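Local coordinates for coenzyme A transferase (PDB 3QLI), which probably transfers coenzyme A from an acyl-CoA to a carboxylic acid such as acetate, and binds coenzyme A, at residues 284-289 with 323-328; 236-241 with 268-273; 126-131 with 319-324; 165-170 with 314-319; 226-231 with 333-338. One frame throughout, in Å; residues are numbered along the deposited sequence.

Interaction 1: 284-289 with 323-328; sequences KTLDRG and PHIIAQ
Leu286 reaches across to the short helix 323-326 with one methyl, CD1, which lies 3.8 Å from CG2 of Ile325 and equally near CB of Gln328. The Leu286 and Ile325 side chains cross at about a right angle and meet methyl to methyl. Because CG of Leu286 stands anti to its carbonyl carbon (chi1 -58°) and the chain then extends, CD1 is carried into the angle between the two partners. One residue earlier, Thr285 sits over the carbonyl oxygen of Gln328, its CB 3.2 Å from that O. The contact lies at the surface, where a loop that follows helix 268-276 meets helix 323-326 and the residues that follow it, near the subunit interface of the dimer. Gln328 offers only its CB and CG to Leu286; its chain is bent at chi2 and folds back, and NE2 donates to His324 O at 2.7 Å, His324 O lying almost in the plane of the Gln328 amide. That same NE2 lies over one face of the His324 ring, toward its rim, and the ring stacks on His324 of the second subunit. Farther out, Asn329 OD1 accepts from the backbone N of both Thr285 and Leu286, fixing the turn, while Asp287 is held by Arg290, Arg315 and Tyr319.

Interaction 2: 236-241 with 268-273; sequences ACLQMG and PGLVDL
Strand 237-240 and helix 268-273 run nearly antiparallel, their axes at 156° and 9.9 Å apart at closest approach, with Met240 and Leu270 nearest in the backbone. Between them the filling is wholly apolar. Leu270 is central: its CD2 meets Leu238 CD1 at 3.8 Å and also the end of Met240, while its CG and CD1 lie against CG of Met240, the former at 3.9 Å. Met240 has CG between its backbone N and carbonyl carbon (chi1 61°), and the chain bends at chi3, which brings CE back to within 4.0 Å of Leu270 CD2; SD and CE both lie against that methyl. Leu238 CD1 also reaches the next turn of the helix, meeting CD1 of Leu273 at 4.1 Å with the two side chains at about a right angle. Gln239, between the two inward residues, points to the other side of the sheet and bonds to Ser334 and Asn336 of the neighbouring strand. Cys250 of helix 244-252 also touches Met240 and Leu273. Alternate strand residues packed against a helix i, i+3 ridge are the standard core of an alpha/beta layered domain; here Glu264, which has been seen covalently bound to coenzyme A, lies shortly before the helix in the chain.

Interaction 3: 126-131 with 319-324; sequences SNFHQA and YVNDPH
The coenzyme A site lies between the N- and C-terminal family regions, and this contact joins them at its wall: a 3-10 turn at 128-130 meets the break between helices 317-320 and 323-326. His129 CB touches Asn321 CB at 3.7 Å, the two methylenes facing each other where the backbones come closest. With CG between the backbone N and the carbonyl carbon (chi1 73°), the His129 ring lies beside Asn127, whose CB meets one face toward the rim, and ND1 makes a weak hydrogen bond to Asp365. Phe128 approaches Asn321 obliquely, its CD2 4.3 Å from ND2. That amide nitrogen is gripped by two carboxylates, Glu264 OE1 and Asp365 OD2, which probably fix its rotation. Asp322 caps the N terminus of helix 323-326, its OD1 accepting from His324 N at 2.8 Å, from above the carboxylate plane. Asn321 may thus help to position Glu264, the glutamate that becomes covalently linked to coenzyme A, in the cleft between domains characteristic of coenzyme A transferases.

Interaction 4: 165-170 with 314-319; sequences YSSRIA and SRPVDY
Van der Waals contact alone joins the side chains of the two segments. Val317 CG1 lies 4.0 Å from the backbone N of Tyr165, where the CA atoms come nearest, and Ser167 OG stands 3.8 Å from CB of Pro316. Both touching groups occupy the same rotational position, between the backbone N and the carbonyl carbon: Val317 CG1 (chi1 63°) thereby faces the backbone of Tyr165, and Ser167 OG (chi1 62°) faces the proline ring. Tyr165 contributes its backbone end rather than its ring, which leads away to a hydroxyl bonded to Met44 O.

The polar groups find their partners largely outside the pair. Ser167 OG bonds to Asn163 OD1, and its contact with Pro316 CB is packing only; the ND2 of the same asparagine serves Ser314 OG. A backbone bond between Val317 and Asp164 draws the two chains together just before the helix.

Cation-pi stacking marks the far side of segment 314-319. The Arg315 guanidinium lies over the centre of the Tyr319 ring, its CZ 3.5 Å above the ring plane, and salt bridges to Asp287 and Glu190 hold it in place.

In the fold, Pro316 is the N-cap of helix 317-320, which follows strand 312-314; this corner rests on helix 166-172 and the residue before it, with Tyr165 packed on strand 143-148 and helix 131-139, and Val317 on Pro132 of that helix.

Interaction 5: 226-231 with 333-338; sequences HIIADL and VSINAT
Ile228 on helix 220-230 and Ile335 on strand 332-337 meet at a slant, branch against branch. CG2 of Ile228 lies 3.6 Å from CD1 of Ile335 and 3.9 Å from its CG1, while in the reverse sense CD1 of Ile228 approaches CG2 of Ile335 at 4.0 Å. Each short branch thus rests against the long branch of the other residue. Both side chains have CG1 anti to the carbonyl carbon (chi1 -67° in Ile228, -60° in Ile335), with CG2 anti to the backbone N. Two residues back on the strand, on the same side of the sheet, Val333 turns CG2 to the end of the helix and meets the carbonyl oxygen of Leu231 at 4.1 Å. Val249 of helix 244-252 packs against both isoleucines, and Ile379 of the adjacent strand touches Leu231 and Val333, completing a helix-on-sheet layer on one side of the mixed sheet that holds strands 237-240, 332-337 and 377-381. With no hydrogen bond between the segments, the helix is held to the sheet here by shape and apolar burial, the carbonyl of Leu231, just after the helix, accepting a hydrogen bond from Arg377 beside the layer.

From the N terminus, 126-131 comes first and opens interaction 3, which closes at 319-324; interaction 4, from 165-170 to 314-319, nests inside it, and both tie the N-terminal part of the chain to the helices near 320. Next, 226-231 opens interaction 5, closed last at 333-338, so it crosses interactions 3 and 4. Within all three loops lies interaction 2, closed early at 268-273. Interaction 1 follows it in series, nested in interaction 5 but crossing interaction 4, and ends on the same stretch as interaction 3. Interactions 2 and 5 join through neighbouring strands of one sheet; interactions 1, 3 and 4 meet around Tyr319.

Interaction 1: 284-289 with 323-328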
# COMPACT_ATOMS: atom_id res chain seq x y z
N LYS A 284 -20.99 -12.94 6.39
CA LYS A 284 -20.31 -11.65 6.44
C LYS A 284 -20.54 -10.93 7.76
O LYS A 284 -21.57 -11.10 8.42
CB LYS A 284 -20.73 -10.74 5.28
CG LYS A 284 -20.37 -11.27 3.89
CD LYS A 284 -20.17 -10.13 2.86
CE LYS A 284 -21.41 -9.28 2.71
NZ LYS A 284 -21.29 -8.23 1.65
N THR A 285 -19.56 -10.11 8.13
CA THR A 285 -19.69 -9.23 9.28
C THR A 285 -20.34 -7.90 8.86
O THR A 285 -21.20 -7.38 9.56
CB THR A 285 -18.31 -8.98 9.91
OG1 THR A 285 -17.83 -10.21 10.45
CG2 THR A 285 -18.38 -7.91 11.01
N LEU A 286 -19.92 -7.36 7.72
CA LEU A 286 -20.52 -6.13 7.23
C LEU A 286 -21.49 -6.46 6.11
O LEU A 286 -21.30 -7.44 5.38
CB LEU A 286 -19.44 -5.18 6.70
CG LEU A 286 -18.36 -4.78 7.69
CD1 LEU A 286 -17.35 -3.78 7.06
CD2 LEU A 286 -19.00 -4.17 8.94
N ASP A 287 -22.52 -5.63 5.94
CA ASP A 287 -23.46 -5.81 4.84
C ASP A 287 -24.03 -7.22 4.82
O ASP A 287 -24.19 -7.83 3.76
CB ASP A 287 -22.78 -5.50 3.52
CG ASP A 287 -22.08 -4.15 3.54
OD1 ASP A 287 -22.77 -3.11 3.53
OD2 ASP A 287 -20.83 -4.13 3.59
N ARG A 288 -24.31 -7.76 5.99
CA ARG A 288 -24.78 -9.13 6.03
C ARG A 288 -26.05 -9.27 5.20
O ARG A 288 -26.95 -8.42 5.25
CB ARG A 288 -25.00 -9.61 7.47
CG ARG A 288 -25.42 -11.08 7.57
CD ARG A 288 -25.46 -11.55 9.02
NE ARG A 288 -26.16 -12.83 9.15
CZ ARG A 288 -25.91 -13.74 10.09
NH1 ARG A 288 -24.96 -13.51 10.99
NH2 ARG A 288 -26.60 -14.87 10.12
N GLY A 289 -26.11 -10.33 4.40
CA GLY A 289 -27.28 -10.58 3.59
C GLY A 289 -27.26 -9.93 2.21
O GLY A 289 -28.16 -10.17 1.40
N PRO A 323 -8.99 -1.29 2.58
CA PRO A 323 -8.55 -2.58 3.12
C PRO A 323 -9.07 -2.84 4.53
O PRO A 323 -9.30 -4.00 4.88
CB PRO A 323 -7.02 -2.47 3.13
CG PRO A 323 -6.71 -1.44 2.07
CD PRO A 323 -7.86 -0.46 2.11
N HIS A 324 -9.26 -1.79 5.32
CA HIS A 324 -9.77 -1.97 6.68
C HIS A 324 -11.19 -2.51 6.66
O HIS A 324 -11.55 -3.36 7.49
CB HIS A 324 -9.75 -0.66 7.48
CG HIS A 324 -10.45 -0.77 8.80
ND1 HIS A 324 -9.90 -1.41 9.88
CD2 HIS A 324 -11.67 -0.34 9.20
CE1 HIS A 324 -10.74 -1.37 10.90
NE2 HIS A 324 -11.83 -0.72 10.51
N ILE A 325 -11.98 -2.04 5.71
CA ILE A 325 -13.35 -2.54 5.53
C ILE A 325 -13.35 -3.97 4.99
O ILE A 325 -14.05 -4.85 5.51
CB ILE A 325 -14.11 -1.63 4.55
CG1 ILE A 325 -14.32 -0.24 5.16
CG2 ILE A 325 -15.45 -2.25 4.17
CD1 ILE A 325 -15.14 -0.24 6.44
N ILE A 326 -12.57 -4.22 3.95
CA ILE A 326 -12.48 -5.57 3.37
C ILE A 326 -12.17 -6.61 4.45
O ILE A 326 -12.77 -7.70 4.49
CB ILE A 326 -11.41 -5.63 2.27
CG1 ILE A 326 -11.82 -4.75 1.07
CG2 ILE A 326 -11.17 -7.08 1.81
CD1 ILE A 326 -10.65 -4.27 0.23
N ALA A 327 -11.24 -6.25 5.33
CA ALA A 327 -10.70 -7.18 6.33
C ALA A 327 -11.69 -7.51 7.44
O ALA A 327 -11.46 -8.45 8.20
CB ALA A 327 -9.40 -6.62 6.94
N GLN A 328 -12.77 -6.74 7.56
CA GLN A 328 -13.74 -7.00 8.64
C GLN A 328 -14.60 -8.22 8.37
O GLN A 328 -15.17 -8.80 9.29
CB GLN A 328 -14.62 -5.77 8.89
CG GLN A 328 -13.82 -4.49 9.17
CD GLN A 328 -12.81 -4.65 10.28
OE1 GLN A 328 -13.16 -5.06 11.39
NE2 GLN A 328 -11.53 -4.35 9.99

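Interaction 2: 236-241 with 268-273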
# COMPACT_ATOMS: atom_id res chain seq x y z
N ALA A 236 -16.64 -18.42 2.41
CA ALA A 236 -15.70 -17.44 1.86
C ALA A 236 -16.42 -16.17 1.38
O ALA A 236 -17.54 -16.23 0.87
CB ALA A 236 -14.89 -18.05 0.72
N CYS A 237 -15.76 -15.03 1.53
CA CYS A 237 -16.32 -13.77 1.07
C CYS A 237 -15.50 -13.31 -0.14
O CYS A 237 -14.36 -12.87 0.01
CB CYS A 237 -16.26 -12.74 2.20
SG CYS A 237 -17.05 -11.16 1.81
N LEU A 238 -16.10 -13.39 -1.32
CA LEU A 238 -15.37 -13.30 -2.58
C LEU A 238 -15.20 -11.89 -3.14
O LEU A 238 -16.13 -11.07 -3.11
CB LEU A 238 -16.10 -14.12 -3.64
CG LEU A 238 -16.33 -15.61 -3.38
CD1 LEU A 238 -17.15 -16.19 -4.52
CD2 LEU A 238 -14.98 -16.30 -3.26
N GLN A 239 -14.01 -11.63 -3.66
CA GLN A 239 -13.80 -10.56 -4.63
C GLN A 239 -13.15 -11.19 -5.86
O GLN A 239 -12.25 -12.02 -5.71
CB GLN A 239 -12.89 -9.45 -4.09
CG GLN A 239 -12.48 -8.44 -5.17
CD GLN A 239 -11.12 -8.75 -5.78
OE1 GLN A 239 -10.28 -9.40 -5.15
NE2 GLN A 239 -10.89 -8.29 -7.02
N MET A 240 -13.62 -10.84 -7.05
CA MET A 240 -12.88 -11.23 -8.25
C MET A 240 -13.07 -10.28 -9.42
O MET A 240 -13.98 -9.46 -9.41
CB MET A 240 -13.18 -12.67 -8.66
CG MET A 240 -14.62 -12.95 -9.02
SD MET A 240 -14.79 -14.73 -9.34
CE MET A 240 -14.64 -15.41 -7.70
N GLY A 241 -12.19 -10.39 -10.41
CA GLY A 241 -12.25 -9.57 -11.61
C GLY A 241 -13.18 -10.14 -12.66
O GLY A 241 -14.05 -10.97 -12.37
N PRO A 268 -20.38 -11.39 -14.37
CA PRO A 268 -21.40 -12.42 -14.61
C PRO A 268 -21.20 -13.71 -13.80
O PRO A 268 -22.19 -14.33 -13.39
CB PRO A 268 -21.25 -12.70 -16.11
CG PRO A 268 -20.82 -11.34 -16.67
CD PRO A 268 -19.86 -10.82 -15.63
N GLY A 269 -19.96 -14.11 -13.55
CA GLY A 269 -19.70 -15.29 -12.75
C GLY A 269 -20.23 -15.17 -11.33
O GLY A 269 -20.87 -16.10 -10.81
N LEU A 270 -19.97 -14.03 -10.68
CA LEU A 270 -20.44 -13.82 -9.33
C LEU A 270 -21.96 -13.78 -9.29
O LEU A 270 -22.59 -14.28 -8.36
CB LEU A 270 -19.86 -12.52 -8.74
CG LEU A 270 -18.40 -12.59 -8.29
CD1 LEU A 270 -17.92 -11.24 -7.76
CD2 LEU A 270 -18.20 -13.70 -7.24
N VAL A 271 -22.56 -13.17 -10.31
CA VAL A 271 -24.00 -13.03 -10.33
C VAL A 271 -24.63 -14.41 -10.51
O VAL A 271 -25.71 -14.69 -9.99
CB VAL A 271 -24.45 -12.06 -11.44
CG1 VAL A 271 -25.95 -12.19 -11.68
CG2 VAL A 271 -24.08 -10.63 -11.05
N ASP A 272 -23.94 -15.28 -11.24
CA ASP A 272 -24.43 -16.66 -11.40
C ASP A 272 -24.53 -17.37 -10.04
O ASP A 272 -25.51 -18.08 -9.75
CB ASP A 272 -23.53 -17.45 -12.36
CG ASP A 272 -24.05 -18.84 -12.64
OD1 ASP A 272 -25.07 -18.97 -13.34
OD2 ASP A 272 -23.42 -19.81 -12.17
N LEU A 273 -23.52 -17.16 -9.19
CA LEU A 273 -23.53 -17.77 -7.86
C LEU A 273 -24.66 -17.20 -7.00
O LEU A 273 -25.24 -17.92 -6.18
CB LEU A 273 -22.17 -17.61 -7.18
CG LEU A 273 -20.98 -18.26 -7.90
CD1 LEU A 273 -19.69 -17.98 -7.13
CD2 LEU A 273 -21.21 -19.76 -8.06

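Interaction 3: 126-131 with 319-324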
# COMPACT_ATOMS: atom_id res chain seq x y z
N SER A 126 -3.06 7.92 -9.39
CA SER A 126 -3.92 7.94 -8.22
C SER A 126 -4.16 6.53 -7.73
O SER A 126 -3.81 5.56 -8.41
CB SER A 126 -5.27 8.57 -8.55
OG SER A 126 -6.09 7.66 -9.28
N ASN A 127 -4.76 6.42 -6.54
CA ASN A 127 -5.42 5.19 -6.12
C ASN A 127 -6.92 5.25 -6.43
O ASN A 127 -7.60 6.21 -6.06
CB ASN A 127 -5.22 4.95 -4.64
CG ASN A 127 -3.79 4.71 -4.28
OD1 ASN A 127 -3.24 3.66 -4.58
ND2 ASN A 127 -3.17 5.68 -3.63
N PHE A 128 -7.43 4.22 -7.09
CA PHE A 128 -8.86 4.18 -7.39
C PHE A 128 -9.67 4.36 -6.10
O PHE A 128 -10.69 5.03 -6.10
CB PHE A 128 -9.19 2.86 -8.11
CG PHE A 128 -10.66 2.70 -8.49
CD1 PHE A 128 -11.35 3.71 -9.12
CD2 PHE A 128 -11.31 1.49 -8.23
CE1 PHE A 128 -12.69 3.55 -9.47
CE2 PHE A 128 -12.65 1.30 -8.59
CZ PHE A 128 -13.35 2.33 -9.21
N HIS A 129 -9.19 3.80 -4.99
CA HIS A 129 -9.93 3.89 -3.72
C HIS A 129 -10.06 5.31 -3.19
O HIS A 129 -10.92 5.58 -2.35
CB HIS A 129 -9.38 2.94 -2.63
CG HIS A 129 -8.07 3.38 -2.04
ND1 HIS A 129 -6.87 2.76 -2.34
CD2 HIS A 129 -7.77 4.35 -1.14
CE1 HIS A 129 -5.89 3.35 -1.67
NE2 HIS A 129 -6.41 4.31 -0.94
N GLN A 130 -9.21 6.21 -3.69
CA GLN A 130 -9.24 7.62 -3.27
C GLN A 130 -9.89 8.53 -4.31
O GLN A 130 -9.91 9.75 -4.15
CB GLN A 130 -7.82 8.12 -2.97
CG GLN A 130 -7.18 7.39 -1.81
CD GLN A 130 -5.67 7.61 -1.72
OE1 GLN A 130 -5.03 8.12 -2.64
NE2 GLN A 130 -5.11 7.21 -0.59
N ALA A 131 -10.45 7.93 -5.36
CA ALA A 131 -11.03 8.71 -6.47
C ALA A 131 -12.12 9.70 -6.05
O ALA A 131 -12.15 10.81 -6.57
CB ALA A 131 -11.54 7.79 -7.59
N TYR A 319 -15.35 3.00 0.29
CA TYR A 319 -15.76 1.97 1.26
C TYR A 319 -15.31 0.60 0.79
O TYR A 319 -14.60 -0.14 1.49
CB TYR A 319 -17.28 1.98 1.43
CG TYR A 319 -17.86 0.86 2.29
CD1 TYR A 319 -17.99 1.01 3.67
CD2 TYR A 319 -18.30 -0.34 1.73
CE1 TYR A 319 -18.52 0.01 4.46
CE2 TYR A 319 -18.83 -1.35 2.51
CZ TYR A 319 -18.94 -1.17 3.88
OH TYR A 319 -19.48 -2.16 4.68
N VAL A 320 -15.73 0.25 -0.42
CA VAL A 320 -15.53 -1.10 -0.91
C VAL A 320 -14.06 -1.49 -0.97
O VAL A 320 -13.70 -2.62 -0.60
CB VAL A 320 -16.15 -1.28 -2.31
CG1 VAL A 320 -15.74 -2.62 -2.91
CG2 VAL A 320 -17.68 -1.12 -2.24
N ASN A 321 -13.23 -0.56 -1.43
CA ASN A 321 -11.80 -0.84 -1.61
C ASN A 321 -10.94 -0.38 -0.43
O ASN A 321 -9.72 -0.33 -0.56
CB ASN A 321 -11.27 -0.19 -2.91
CG ASN A 321 -11.64 -0.99 -4.15
OD1 ASN A 321 -12.80 -1.34 -4.34
ND2 ASN A 321 -10.64 -1.32 -4.98
N ASP A 322 -11.55 -0.05 0.70
CA ASP A 322 -10.78 0.26 1.91
C ASP A 322 -10.31 -1.07 2.52
O ASP A 322 -11.13 -1.89 2.92
CB ASP A 322 -11.65 1.02 2.91
CG ASP A 322 -10.89 1.42 4.18
OD1 ASP A 322 -9.81 0.84 4.45
OD2 ASP A 322 -11.38 2.31 4.89
N PRO A 323 -8.99 -1.29 2.58
CA PRO A 323 -8.55 -2.58 3.12
C PRO A 323 -9.07 -2.84 4.53
O PRO A 323 -9.30 -4.00 4.88
CB PRO A 323 -7.02 -2.47 3.13
CG PRO A 323 -6.71 -1.44 2.07
CD PRO A 323 -7.86 -0.46 2.11
N HIS A 324 -9.26 -1.79 5.32
CA HIS A 324 -9.77 -1.97 6.68
C HIS A 324 -11.19 -2.51 6.66
O HIS A 324 -11.55 -3.36 7.49
CB HIS A 324 -9.75 -0.66 7.48
CG HIS A 324 -10.45 -0.77 8.80
ND1 HIS A 324 -9.90 -1.41 9.88
CD2 HIS A 324 -11.67 -0.34 9.20
CE1 HIS A 324 -10.74 -1.37 10.90
NE2 HIS A 324 -11.83 -0.72 10.51

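Interaction 4: 165-170 with 314-319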
# COMPACT_ATOMS: atom_id res chain seq x y z
N TYR A 165 -16.79 6.23 -7.70
CA TYR A 165 -16.60 7.63 -7.34
C TYR A 165 -17.78 8.44 -7.87
O TYR A 165 -17.93 9.62 -7.55
CB TYR A 165 -15.31 8.17 -7.95
CG TYR A 165 -15.25 8.04 -9.46
CD1 TYR A 165 -15.86 8.97 -10.28
CD2 TYR A 165 -14.58 6.98 -10.06
CE1 TYR A 165 -15.81 8.85 -11.66
CE2 TYR A 165 -14.53 6.85 -11.44
CZ TYR A 165 -15.15 7.79 -12.23
OH TYR A 165 -15.09 7.67 -13.60
N SER A 166 -18.61 7.80 -8.68
CA SER A 166 -19.75 8.47 -9.31
C SER A 166 -20.77 8.99 -8.31
O SER A 166 -21.30 10.09 -8.47
CB SER A 166 -20.43 7.53 -10.31
OG SER A 166 -19.60 7.28 -11.42
N SER A 167 -21.06 8.22 -7.27
CA SER A 167 -22.04 8.65 -6.27
C SER A 167 -21.60 9.91 -5.50
O SER A 167 -22.44 10.70 -5.05
CB SER A 167 -22.38 7.51 -5.30
OG SER A 167 -21.23 7.09 -4.58
N ARG A 168 -20.30 10.09 -5.35
CA ARG A 168 -19.78 11.33 -4.75
C ARG A 168 -19.76 12.50 -5.75
O ARG A 168 -20.20 13.61 -5.44
CB ARG A 168 -18.35 11.11 -4.23
CG ARG A 168 -17.60 12.39 -3.84
CD ARG A 168 -18.21 13.05 -2.63
NE ARG A 168 -17.52 14.29 -2.24
CZ ARG A 168 -16.41 14.33 -1.50
NH1 ARG A 168 -15.85 13.21 -1.05
NH2 ARG A 168 -15.86 15.51 -1.21
N ILE A 169 -19.25 12.25 -6.95
CA ILE A 169 -19.02 13.34 -7.88
C ILE A 169 -20.34 13.85 -8.46
O ILE A 169 -20.44 15.02 -8.82
CB ILE A 169 -18.05 12.96 -9.01
CG1 ILE A 169 -16.73 12.48 -8.42
CG2 ILE A 169 -17.83 14.17 -9.95
CD1 ILE A 169 -16.15 13.44 -7.37
N ALA A 170 -21.36 12.99 -8.52
CA ALA A 170 -22.70 13.41 -8.96
C ALA A 170 -23.22 14.52 -8.05
O ALA A 170 -23.95 15.41 -8.49
CB ALA A 170 -23.67 12.23 -8.97
N SER A 314 -24.88 -1.75 -4.11
CA SER A 314 -23.65 -1.06 -4.48
C SER A 314 -23.22 -0.09 -3.39
O SER A 314 -24.05 0.51 -2.68
CB SER A 314 -23.81 -0.33 -5.82
OG SER A 314 -24.68 0.77 -5.67
N ARG A 315 -21.91 0.06 -3.24
CA ARG A 315 -21.37 1.05 -2.32
C ARG A 315 -20.18 1.78 -2.95
O ARG A 315 -19.57 1.28 -3.89
CB ARG A 315 -21.01 0.38 -0.98
CG ARG A 315 -22.23 -0.28 -0.33
CD ARG A 315 -22.03 -0.60 1.15
NE ARG A 315 -21.83 0.61 1.95
CZ ARG A 315 -21.87 0.65 3.28
NH1 ARG A 315 -22.13 -0.45 3.97
NH2 ARG A 315 -21.67 1.81 3.91
N PRO A 316 -19.88 2.99 -2.46
CA PRO A 316 -18.81 3.79 -3.07
C PRO A 316 -17.43 3.17 -2.91
O PRO A 316 -17.21 2.39 -1.98
CB PRO A 316 -18.87 5.12 -2.31
CG PRO A 316 -19.69 4.85 -1.08
CD PRO A 316 -20.64 3.75 -1.46
N VAL A 317 -16.51 3.53 -3.80
CA VAL A 317 -15.22 2.83 -3.86
C VAL A 317 -14.36 3.08 -2.62
O VAL A 317 -13.57 2.23 -2.24
CB VAL A 317 -14.45 3.17 -5.16
CG1 VAL A 317 -14.12 4.68 -5.22
CG2 VAL A 317 -13.21 2.29 -5.29
N ASP A 318 -14.55 4.23 -1.97
CA ASP A 318 -13.75 4.51 -0.77
C ASP A 318 -14.19 3.66 0.42
O ASP A 318 -13.50 3.58 1.43
CB ASP A 318 -13.73 6.01 -0.43
CG ASP A 318 -15.13 6.60 -0.28
OD1 ASP A 318 -16.04 6.31 -1.10
OD2 ASP A 318 -15.33 7.38 0.67
N TYR A 319 -15.35 3.00 0.29
CA TYR A 319 -15.76 1.97 1.26
C TYR A 319 -15.31 0.60 0.79
O TYR A 319 -14.60 -0.14 1.49
CB TYR A 319 -17.28 1.98 1.43
CG TYR A 319 -17.86 0.86 2.29
CD1 TYR A 319 -17.99 1.01 3.67
CD2 TYR A 319 -18.30 -0.34 1.73
CE1 TYR A 319 -18.52 0.01 4.46
CE2 TYR A 319 -18.83 -1.35 2.51
CZ TYR A 319 -18.94 -1.17 3.88
OH TYR A 319 -19.48 -2.16 4.68

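Interaction 5: 226-231 with 333-338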
# COMPACT_ATOMS: atom_id res chain seq x y z
N HIS A 226 -9.33 -24.91 -10.70
CA HIS A 226 -9.42 -25.90 -9.63
C HIS A 226 -8.47 -25.65 -8.46
O HIS A 226 -8.83 -25.87 -7.31
CB HIS A 226 -9.28 -27.32 -10.17
CG HIS A 226 -10.51 -27.78 -10.89
ND1 HIS A 226 -10.68 -27.62 -12.25
CD2 HIS A 226 -11.66 -28.33 -10.43
CE1 HIS A 226 -11.87 -28.08 -12.61
NE2 HIS A 226 -12.48 -28.52 -11.52
N ILE A 227 -7.27 -25.17 -8.75
CA ILE A 227 -6.34 -24.86 -7.66
C ILE A 227 -6.92 -23.70 -6.83
O ILE A 227 -6.91 -23.71 -5.60
CB ILE A 227 -4.97 -24.47 -8.20
CG1 ILE A 227 -4.34 -25.64 -8.96
CG2 ILE A 227 -4.05 -23.99 -7.07
CD1 ILE A 227 -3.28 -25.20 -9.95
N ILE A 228 -7.42 -22.69 -7.52
CA ILE A 228 -8.04 -21.55 -6.84
C ILE A 228 -9.23 -22.01 -6.02
O ILE A 228 -9.35 -21.68 -4.84
CB ILE A 228 -8.48 -20.47 -7.84
CG1 ILE A 228 -7.24 -19.85 -8.49
CG2 ILE A 228 -9.36 -19.41 -7.15
CD1 ILE A 228 -7.56 -18.80 -9.53
N ALA A 229 -10.11 -22.79 -6.64
CA ALA A 229 -11.31 -23.25 -5.93
C ALA A 229 -10.96 -24.04 -4.67
O ALA A 229 -11.68 -23.97 -3.68
CB ALA A 229 -12.22 -24.06 -6.85
N ASP A 230 -9.87 -24.79 -4.71
CA ASP A 230 -9.45 -25.54 -3.53
C ASP A 230 -9.08 -24.61 -2.36
O ASP A 230 -9.11 -25.03 -1.21
CB ASP A 230 -8.25 -26.44 -3.85
CG ASP A 230 -8.64 -27.68 -4.63
OD1 ASP A 230 -9.85 -27.96 -4.78
OD2 ASP A 230 -7.71 -28.39 -5.09
N LEU A 231 -8.74 -23.36 -2.68
CA LEU A 231 -8.35 -22.38 -1.67
C LEU A 231 -9.53 -21.55 -1.16
O LEU A 231 -9.36 -20.67 -0.32
CB LEU A 231 -7.27 -21.44 -2.23
CG LEU A 231 -5.92 -22.08 -2.59
CD1 LEU A 231 -5.07 -21.13 -3.41
CD2 LEU A 231 -5.19 -22.50 -1.32
N VAL A 333 -11.70 -14.14 0.23
CA VAL A 333 -10.82 -14.66 -0.81
C VAL A 333 -10.83 -13.67 -1.96
O VAL A 333 -11.87 -13.43 -2.56
CB VAL A 333 -11.24 -16.04 -1.32
CG1 VAL A 333 -10.29 -16.48 -2.43
CG2 VAL A 333 -11.23 -17.06 -0.17
N SER A 334 -9.66 -13.08 -2.21
CA SER A 334 -9.46 -12.16 -3.32
C SER A 334 -8.79 -12.90 -4.46
O SER A 334 -7.73 -13.48 -4.28
CB SER A 334 -8.57 -11.00 -2.88
OG SER A 334 -8.08 -10.29 -4.02
N ILE A 335 -9.42 -12.88 -5.63
CA ILE A 335 -8.87 -13.55 -6.80
C ILE A 335 -8.64 -12.55 -7.91
O ILE A 335 -9.58 -12.03 -8.51
CB ILE A 335 -9.82 -14.66 -7.30
CG1 ILE A 335 -10.04 -15.71 -6.19
CG2 ILE A 335 -9.28 -15.31 -8.58
CD1 ILE A 335 -11.33 -16.51 -6.33
N ASN A 336 -7.37 -12.25 -8.16
CA ASN A 336 -6.96 -11.29 -9.18
C ASN A 336 -6.03 -11.94 -10.19
O ASN A 336 -5.36 -12.91 -9.89
CB ASN A 336 -6.24 -10.12 -8.52
CG ASN A 336 -7.18 -9.23 -7.75
OD1 ASN A 336 -8.18 -8.77 -8.29
ND2 ASN A 336 -6.87 -9.00 -6.48
N ALA A 337 -5.97 -11.38 -11.39
CA ALA A 337 -5.11 -11.92 -12.43
C ALA A 337 -3.90 -11.00 -12.60
O ALA A 337 -3.93 -9.86 -12.17
CB ALA A 337 -5.89 -12.01 -13.74
N THR A 338 -2.83 -11.51 -13.20
CA THR A 338 -1.70 -10.65 -13.51
C THR A 338 -1.12 -11.03 -14.87
O THR A 338 -1.52 -12.03 -15.45
CB THR A 338 -0.64 -10.73 -12.41
OG1 THR A 338 0.38 -9.75 -12.66
CG2 THR A 338 -0.00 -12.13 -12.38